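Long-range contact in probable outer membrane protein (Pseudomonas aeruginosa, PDB 3DWO), which probably forms an outer-membrane channel of the FadL family for the uptake of long-chain fatty acids or other hydrophobic compounds: residues Ala257-Thr262 against Leu272-Ser277. Numbering follows the deposited sequence.
Sequences AIEGGT and LRMGAS. With C8E ((hydroxyethyloxy)tri(ethyloxy)octane), chain C.
Ile258, in the last turn of helix 253-259, lies over Leu272-Met274, the residues that lead into strand 275-281, its CA 6.0 Å from that of Arg273, and no direct hydrogen bond joins the two backbones. Both arms of the isoleucine are used. With CG1 beside the backbone N (chi1 -77°), CG2 stands anti to it and rests against the main chain, 3.8 Å from Arg273 CA and equally near Leu272 O. The other arm, stretched out by a chi2 of 170°, carries CD1 to 3.4 Å from Met274 SD, a tight methyl-to-sulfur contact, and more loosely to Leu272 CD2. The bend at chi2 (-53°) brings Met274 SD against the isoleucine, while CE turns away from it. Across this methionine, at about a right angle, comes Glu259, whose OE2 lies 3.5 Å from Met274 CG.

Two waters supply the polar links that the protein groups do not make directly. One donates to both Ile258 O and Leu272 O, at 2.7 Å from the former; the second donates to Glu259 OE2 and accepts from Met274 N. Past Ile258 the helix closes in a Schellman motif, with Gly261 at positive phi. There Thr262 grips Ala257 O twice, through N and through OG1, the hydroxyl approaching from above the carbonyl plane at 2.9 Å.

A detergent molecule borders the contact: its ether chain passes Ala257 CB and Thr262, and its octyl tail touches Leu272 CD2. The pair belongs to an excursion between strands 226-248 and 275-281 of the FadL-type barrel, probably at its extracellular end, where the detergent is consistent with a FadL-like hydrophobic groove. Strand 226-248 backs both segments, Leu246 meeting Ile258 and bonding to the Met274 backbone while Tyr244 OH holds Arg273 N, and a second short helix follows.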
loop_
_atom_site.group_PDB
_atom_site.type_symbol
_atom_site.label_atom_id
_atom_site.label_comp_id
_atom_site.label_asym_id
_atom_site.label_seq_id
_atom_site.Cartn_x
_atom_site.Cartn_y
_atom_site.Cartn_z
ATOM N N ALA A 257 16.810 7.629 31.403
ATOM C CA ALA A 257 16.787 8.944 30.771
ATOM C C ALA A 257 15.366 9.487 30.723
ATOM O O ALA A 257 15.108 10.633 31.097
ATOM C CB ALA A 257 17.337 8.852 29.367
ATOM N N ILE A 258 14.441 8.658 30.257
ATOM C CA ILE A 258 13.059 9.079 30.149
ATOM C C ILE A 258 12.469 9.436 31.502
ATOM O O ILE A 258 11.870 10.499 31.657
ATOM C CB ILE A 258 12.215 7.996 29.433
ATOM C CG1 ILE A 258 12.497 8.077 27.930
ATOM C CG2 ILE A 258 10.716 8.181 29.729
ATOM C CD1 ILE A 258 11.943 6.935 27.129
ATOM N N GLU A 259 12.643 8.561 32.486
ATOM C CA GLU A 259 12.121 8.845 33.812
ATOM C C GLU A 259 12.842 10.061 34.384
ATOM O O GLU A 259 12.307 10.773 35.235
ATOM C CB GLU A 259 12.307 7.637 34.739
ATOM C CG GLU A 259 11.515 6.402 34.312
ATOM C CD GLU A 259 10.091 6.737 33.884
ATOM O OE1 GLU A 259 9.405 7.489 34.612
ATOM O OE2 GLU A 259 9.652 6.244 32.821
ATOM N N GLY A 260 14.057 10.302 33.900
ATOM C CA GLY A 260 14.826 11.437 34.374
ATOM C C GLY A 260 14.429 12.730 33.687
ATOM O O GLY A 260 14.896 13.805 34.060
ATOM N N GLY A 261 13.568 12.621 32.677
ATOM C CA GLY A 261 13.113 13.789 31.941
ATOM C C GLY A 261 14.176 14.432 31.065
ATOM O O GLY A 261 14.038 15.588 30.671
ATOM N N THR A 262 15.236 13.698 30.740
ATOM C CA THR A 262 16.293 14.275 29.916
ATOM C C THR A 262 15.904 14.536 28.450
ATOM O O THR A 262 16.404 15.476 27.832
ATOM C CB THR A 262 17.589 13.421 29.990
ATOM O OG1 THR A 262 17.282 12.040 29.780
ATOM C CG2 THR A 262 18.244 13.580 31.357
ATOM N N LEU A 272 8.478 12.812 25.612
ATOM C CA LEU A 272 8.610 11.386 25.366
ATOM C C LEU A 272 8.494 10.574 26.659
ATOM O O LEU A 272 9.078 10.925 27.688
ATOM C CB LEU A 272 9.950 11.097 24.688
ATOM C CG LEU A 272 10.197 9.638 24.299
ATOM C CD1 LEU A 272 9.225 9.246 23.184
ATOM C CD2 LEU A 272 11.637 9.456 23.844
ATOM N N ARG A 273 7.741 9.480 26.596
ATOM C CA ARG A 273 7.540 8.616 27.755
ATOM C C ARG A 273 7.800 7.167 27.357
ATOM O O ARG A 273 8.083 6.884 26.190
ATOM C CB ARG A 273 6.107 8.768 28.268
ATOM C CG ARG A 273 5.717 10.210 28.580
ATOM C CD ARG A 273 4.227 10.327 28.865
ATOM N NE ARG A 273 3.816 11.707 29.104
ATOM C CZ ARG A 273 2.557 12.089 29.316
ATOM N NH1 ARG A 273 1.577 11.192 29.319
ATOM N NH2 ARG A 273 2.276 13.370 29.527
ATOM N N MET A 274 7.707 6.248 28.313
ATOM C CA MET A 274 7.940 4.844 28.005
ATOM C C MET A 274 6.755 4.277 27.235
ATOM O O MET A 274 6.853 3.221 26.616
ATOM C CB MET A 274 8.185 4.033 29.288
ATOM C CG MET A 274 9.538 4.304 29.938
ATOM S SD MET A 274 10.934 4.106 28.777
ATOM C CE MET A 274 11.088 2.320 28.739
ATOM N N GLY A 275 5.643 5.002 27.272
ATOM C CA GLY A 275 4.437 4.587 26.579
ATOM C C GLY A 275 3.357 5.647 26.724
ATOM O O GLY A 275 3.286 6.313 27.748
ATOM N N ALA A 276 2.521 5.816 25.704
ATOM C CA ALA A 276 1.457 6.811 25.758
ATOM C C ALA A 276 0.529 6.632 24.568
ATOM O O ALA A 276 0.825 5.864 23.658
ATOM C CB ALA A 276 2.057 8.222 25.747
ATOM N N SER A 277 -0.598 7.332 24.577
ATOM C CA SER A 277 -1.543 7.243 23.469
ATOM C C SER A 277 -0.883 7.973 22.297
ATOM O O SER A 277 0.063 8.738 22.502
ATOM C CB SER A 277 -2.868 7.906 23.852
ATOM O OG SER A 277 -2.664 9.264 24.182
HETATM C C1 C8E C . 10.810 9.257 18.325
HETATM C C2 C8E C . 11.601 10.367 18.828
HETATM C C3 C8E C . 12.556 9.996 19.863
HETATM C C4 C8E C . 13.150 11.227 20.357
HETATM C C5 C8E C . 14.277 10.872 21.246
HETATM C C6 C8E C . 14.973 12.062 21.663
HETATM C C7 C8E C . 15.834 11.510 22.697
HETATM C C8 C8E C . 16.581 12.624 23.293
HETATM O O9 C8E C . 17.585 12.579 24.288
HETATM C C10 C8E C . 17.289 12.041 25.561
HETATM C C11 C8E C . 18.553 12.188 26.339
HETATM O O12 C8E C . 19.117 10.920 26.694
HETATM C C13 C8E C . 20.452 11.013 27.251
HETATM C C14 C8E C . 21.321 9.837 27.784
HETATM O O15 C8E C . 21.168 8.384 27.715
HETATM C C16 C8E C . 20.433 7.900 28.852
HETATM C C17 C8E C . 21.290 7.518 30.071
HETATM O O18 C8E C . 20.803 7.588 31.428
HETATM C C19 C8E C . 21.059 8.877 32.047
HETATM C C20 C8E C . 20.311 9.393 33.330
HETATM O O21 C8E C . 20.306 10.801 33.592
HETATM O O HOH W 1 10.743 11.767 29.523
HETATM O O HOH W 2 7.195 6.819 31.201
#